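Local coordinates for protein putative glycosyltransferase (GalT1) (Streptococcus parasanguinis, PDB 4PHR) that probably transfers sugars as a glycosyltransferase, this N-terminal piece being its GT-D-fold domain, which binds UDP and a manganese ion, at residues A[62-67]-A[72-77]; A[186-191]-A[210-215]. One frame throughout, in Å; residues are numbered along the deposited sequence.

Contact 1: A[62-67]-A[72-77]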
# COMPACT_ATOMS: atom_id res chain seq x y z
N GLN A 62 -3.96 -14.69 -8.46
CA GLN A 62 -5.22 -15.17 -7.90
C GLN A 62 -5.97 -14.06 -7.18
O GLN A 62 -7.18 -13.91 -7.33
CB GLN A 62 -4.95 -16.32 -6.93
CG GLN A 62 -4.42 -17.58 -7.60
CD GLN A 62 -4.00 -18.62 -6.59
OE1 GLN A 62 -3.63 -18.30 -5.45
NE2 GLN A 62 -4.05 -19.87 -7.00
N ILE A 63 -5.25 -13.27 -6.39
CA ILE A 63 -5.88 -12.22 -5.61
C ILE A 63 -6.50 -11.16 -6.54
O ILE A 63 -7.61 -10.68 -6.30
CB ILE A 63 -4.89 -11.59 -4.60
CG1 ILE A 63 -4.46 -12.66 -3.58
CG2 ILE A 63 -5.52 -10.39 -3.91
CD1 ILE A 63 -3.15 -12.35 -2.90
N LEU A 64 -5.80 -10.85 -7.63
CA LEU A 64 -6.29 -9.84 -8.56
C LEU A 64 -7.63 -10.25 -9.19
O LEU A 64 -8.41 -9.40 -9.61
CB LEU A 64 -5.25 -9.58 -9.65
CG LEU A 64 -5.60 -8.53 -10.70
CD1 LEU A 64 -5.83 -7.18 -10.03
CD2 LEU A 64 -4.50 -8.44 -11.74
N GLN A 65 -7.89 -11.56 -9.25
CA GLN A 65 -9.13 -12.07 -9.82
C GLN A 65 -10.32 -11.98 -8.86
O GLN A 65 -11.47 -12.17 -9.27
CB GLN A 65 -8.96 -13.52 -10.29
CG GLN A 65 -7.83 -13.71 -11.30
CD GLN A 65 -8.10 -13.00 -12.61
OE1 GLN A 65 -9.23 -12.97 -13.10
NE2 GLN A 65 -7.05 -12.42 -13.19
N THR A 66 -10.04 -11.70 -7.59
CA THR A 66 -11.07 -11.60 -6.57
C THR A 66 -11.94 -10.38 -6.80
O THR A 66 -11.43 -9.28 -6.99
CB THR A 66 -10.47 -11.44 -5.16
OG1 THR A 66 -9.37 -12.34 -5.00
CG2 THR A 66 -11.52 -11.72 -4.09
N LYS A 67 -13.26 -10.57 -6.76
CA LYS A 67 -14.17 -9.45 -6.90
C LYS A 67 -14.12 -8.57 -5.66
O LYS A 67 -13.97 -9.06 -4.54
CB LYS A 67 -15.60 -9.97 -7.11
CG LYS A 67 -16.48 -9.05 -7.92
CD LYS A 67 -16.08 -9.06 -9.39
CE LYS A 67 -17.26 -9.45 -10.27
NZ LYS A 67 -16.92 -9.40 -11.72
N LEU A 72 -13.73 -6.94 0.89
CA LEU A 72 -12.42 -6.63 0.33
C LEU A 72 -12.53 -5.71 -0.86
O LEU A 72 -13.32 -5.94 -1.78
CB LEU A 72 -11.72 -7.92 -0.10
CG LEU A 72 -10.37 -7.75 -0.80
CD1 LEU A 72 -9.33 -7.28 0.19
CD2 LEU A 72 -9.94 -9.06 -1.44
N LEU A 73 -11.74 -4.64 -0.84
CA LEU A 73 -11.61 -3.75 -1.97
C LEU A 73 -10.27 -4.04 -2.64
O LEU A 73 -9.21 -3.96 -2.00
CB LEU A 73 -11.65 -2.29 -1.51
CG LEU A 73 -11.60 -1.19 -2.57
CD1 LEU A 73 -12.78 -1.31 -3.53
CD2 LEU A 73 -11.57 0.18 -1.92
N VAL A 74 -10.32 -4.39 -3.92
CA VAL A 74 -9.12 -4.63 -4.72
C VAL A 74 -8.81 -3.35 -5.49
O VAL A 74 -9.69 -2.82 -6.17
CB VAL A 74 -9.31 -5.81 -5.69
CG1 VAL A 74 -8.07 -6.01 -6.56
CG2 VAL A 74 -9.63 -7.10 -4.91
N CYS A 75 -7.57 -2.87 -5.39
CA CYS A 75 -7.22 -1.54 -5.91
C CYS A 75 -6.21 -1.59 -7.04
O CYS A 75 -5.34 -2.47 -7.06
CB CYS A 75 -6.65 -0.67 -4.79
SG CYS A 75 -7.74 -0.47 -3.38
N LEU A 76 -6.32 -0.63 -7.96
CA LEU A 76 -5.36 -0.44 -9.05
C LEU A 76 -4.86 1.00 -9.05
O LEU A 76 -5.49 1.88 -8.46
CB LEU A 76 -6.05 -0.69 -10.39
CG LEU A 76 -6.01 -2.10 -10.97
CD1 LEU A 76 -6.06 -3.17 -9.92
CD2 LEU A 76 -7.12 -2.26 -12.02
N PRO A 77 -3.74 1.26 -9.73
CA PRO A 77 -3.30 2.65 -9.85
C PRO A 77 -4.37 3.51 -10.50
O PRO A 77 -4.98 3.11 -11.49
CB PRO A 77 -2.04 2.54 -10.73
CG PRO A 77 -1.56 1.11 -10.54
CD PRO A 77 -2.84 0.33 -10.44
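V74 and L64 lie at the middle of a buried, mostly apolar contact between the end of helix 54-64 and strand 72-76, with no hydrogen bond across it. L64 reaches the strand through its CD1 branch: CD1 of L64 is 4.0 Å from CD1 of L76 and 4.3 Å from CG1 of V74. With CG anti to the backbone N (chi1 -179°), the isobutyl group of L64 leans onto the strand, and it crosses that of L76 at nearly a right angle. T66 crosses L72 in the same way, its methyl CG2 meeting CD2 of L72 at 4.1 Å. The tightest approach is of a methyl to a carbonyl, with CG2 of V74 lying 3.5 Å from O of T66.

Polar bonds within 62-67 hold this edge in shape. O of I63 accepts two of them from one residue, at 2.7 Å from OG1 of T66 and 2.9 Å from N of T66. Both donors come from the same face of the carbonyl plane, the hydroxyl tilted 27° from it. The bond from OG1 holds chi1 of T66 near -43°, which places CG2, anti to the backbone N, next to L72.

Within the turn, S68 OG bonds N of V74 and D69 OD1 bonds N of L72, pinning the connection to the strand. L72 and V74 face segment 62-67, whereas L73 faces helix 17-27 from the other side of the sheet. The I63 side chain is about 5 Å from that of UDP-binding K210 and the L76 side chain about 11 Å from UDP, so this is packing outside the site. Strand 72-76 is the middle of three parallel strands, between 30-33 and 115-116, and helix 54-64 belongs to the beta-alpha-beta crossover from 30-33 to 72-76, with helix 102-108 packing against L64.

Contact 2: A[186-191]-A[210-215]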
# COMPACT_ATOMS: atom_id res chain seq x y z
N ASP A 186 4.80 -17.79 5.82
CA ASP A 186 4.02 -18.64 6.71
C ASP A 186 4.11 -18.16 8.17
O ASP A 186 3.10 -18.12 8.88
CB ASP A 186 4.43 -20.11 6.61
CG ASP A 186 4.01 -20.75 5.30
OD1 ASP A 186 3.20 -20.16 4.56
OD2 ASP A 186 4.50 -21.87 5.01
N GLU A 187 5.31 -17.80 8.60
CA GLU A 187 5.49 -17.29 9.96
C GLU A 187 4.80 -15.94 10.17
O GLU A 187 4.19 -15.69 11.22
CB GLU A 187 6.98 -17.18 10.32
CG GLU A 187 7.22 -16.68 11.75
CD GLU A 187 8.69 -16.50 12.07
OE1 GLU A 187 9.52 -16.59 11.15
OE2 GLU A 187 9.01 -16.26 13.26
N ILE A 188 4.89 -15.06 9.17
CA ILE A 188 4.24 -13.77 9.27
C ILE A 188 2.73 -13.95 9.41
O ILE A 188 2.10 -13.33 10.28
CB ILE A 188 4.56 -12.87 8.06
CG1 ILE A 188 6.06 -12.55 8.05
CG2 ILE A 188 3.72 -11.60 8.12
CD1 ILE A 188 6.57 -11.97 6.73
N LEU A 189 2.14 -14.81 8.58
CA LEU A 189 0.71 -15.05 8.66
C LEU A 189 0.34 -15.63 10.02
O LEU A 189 -0.62 -15.19 10.64
CB LEU A 189 0.25 -16.00 7.55
CG LEU A 189 -1.24 -16.35 7.57
CD1 LEU A 189 -2.11 -15.09 7.47
CD2 LEU A 189 -1.59 -17.34 6.46
N ARG A 190 1.10 -16.62 10.47
CA ARG A 190 0.83 -17.30 11.73
C ARG A 190 0.86 -16.33 12.92
O ARG A 190 -0.06 -16.32 13.74
CB ARG A 190 1.85 -18.43 11.94
CG ARG A 190 1.60 -19.28 13.17
CD ARG A 190 2.53 -20.50 13.22
NE ARG A 190 3.94 -20.12 13.31
CZ ARG A 190 4.82 -20.27 12.33
NH1 ARG A 190 4.44 -20.80 11.17
NH2 ARG A 190 6.08 -19.90 12.50
N LEU A 191 1.88 -15.48 12.99
CA LEU A 191 2.01 -14.55 14.12
C LEU A 191 1.03 -13.38 14.01
O LEU A 191 0.58 -12.85 15.02
CB LEU A 191 3.45 -14.04 14.25
CG LEU A 191 4.49 -15.12 14.58
CD1 LEU A 191 5.83 -14.50 14.96
CD2 LEU A 191 4.01 -16.06 15.69
N LYS A 210 0.03 -8.00 0.15
CA LYS A 210 -1.21 -8.32 -0.57
C LYS A 210 -1.66 -9.74 -0.25
O LYS A 210 -2.86 -10.00 -0.07
CB LYS A 210 -1.03 -8.12 -2.07
CG LYS A 210 -0.80 -6.65 -2.48
CD LYS A 210 0.67 -6.26 -2.36
CE LYS A 210 0.98 -4.85 -2.85
NZ LYS A 210 0.83 -3.76 -1.84
N VAL A 211 -0.71 -10.65 -0.17
CA VAL A 211 -1.02 -12.04 0.14
C VAL A 211 -1.52 -12.13 1.58
O VAL A 211 -2.49 -12.82 1.88
CB VAL A 211 0.19 -12.96 -0.08
CG1 VAL A 211 -0.20 -14.43 0.17
CG2 VAL A 211 0.73 -12.80 -1.49
N LEU A 212 -0.84 -11.41 2.47
CA LEU A 212 -1.23 -11.40 3.88
C LEU A 212 -2.67 -10.89 4.03
O LEU A 212 -3.49 -11.51 4.71
CB LEU A 212 -0.27 -10.52 4.69
CG LEU A 212 -0.45 -10.55 6.21
CD1 LEU A 212 -0.28 -11.97 6.73
CD2 LEU A 212 0.53 -9.60 6.90
N VAL A 213 -2.98 -9.76 3.40
CA VAL A 213 -4.33 -9.21 3.50
C VAL A 213 -5.37 -10.19 2.95
O VAL A 213 -6.42 -10.41 3.56
CB VAL A 213 -4.43 -7.82 2.80
CG1 VAL A 213 -5.89 -7.41 2.63
CG2 VAL A 213 -3.65 -6.77 3.61
N ALA A 214 -5.09 -10.79 1.80
CA ALA A 214 -5.99 -11.76 1.20
C ALA A 214 -6.27 -12.92 2.16
O ALA A 214 -7.43 -13.29 2.38
CB ALA A 214 -5.43 -12.28 -0.11
N ASP A 215 -5.22 -13.47 2.76
CA ASP A 215 -5.39 -14.62 3.65
C ASP A 215 -6.08 -14.25 4.97
O ASP A 215 -6.87 -15.03 5.50
CB ASP A 215 -4.05 -15.32 3.92
CG ASP A 215 -3.52 -16.07 2.70
OD1 ASP A 215 -4.29 -16.29 1.73
OD2 ASP A 215 -2.34 -16.47 2.73
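L189 and L212 form the closest contact between 186-191 and 210-215, with CD1 of L189 3.7 Å from CD1 of L212. The two leucines slide past each other in opposite directions, which brings CD1 of L212 to 3.8 Å from CA of L189. The other branch of L212, CD2, lies 4.0 Å from CG2 of I188, so a single side chain spans two successive residues of the neighbouring helix. Both leucines have CG anti to the backbone N (chi1 178° for L189, -173° for L212), and this extends them between the axes.

D215, one turn after L212, packs its CB against both methyls of L189, 4.1 Å from each of CD1 and CD2, and the leucine CD2 also borders the carboxylate, 3.9 Å from OD2 of D215. Y185 OH, by a hydrogen bond to OD2, and R59, by a salt bridge to OD1, anchor the D215 carboxylate, and Y185 also touches L212.

The short segments are 10.5 Å apart at closest approach and cross at -42°, two helices packed side by side along the five-stranded parallel sheet of the GT-D-fold domain. I276 covers I188, which lies about 4 Å from A181 and 5 Å from P177, side chain to side chain, both of the UDP site. K210 turns away from this interface to form salt bridges with D225 and with the UDP phosphate oxygen O2A. Helix 185-195 links strand 170-176 to strand 200-204, helix 206-218 links 200-204 to 223-225, and helix 54-64 lies against the latter helix through V211 and A214.

How the contacts relate
Along the chain the two contacts follow in series, neither nesting nor crossing. Contact 1 closes first, over the four-residue turn between helix 54-64 and strand 72-76 of the three-stranded sheet. Contact 2 closes a longer connection of 18 residues, which includes strand 200-204 of the five-stranded sheet. They meet where I63 packs on helix 206-218: its CD1 lies 3.6 Å from CB of A214 and 3.7 Å from CA of V211. L72 adds a looser touch to V213. Helix 54-64, of the three-stranded sheet, thus packs on helix 206-218, of the five-stranded one, near K210, which binds UDP.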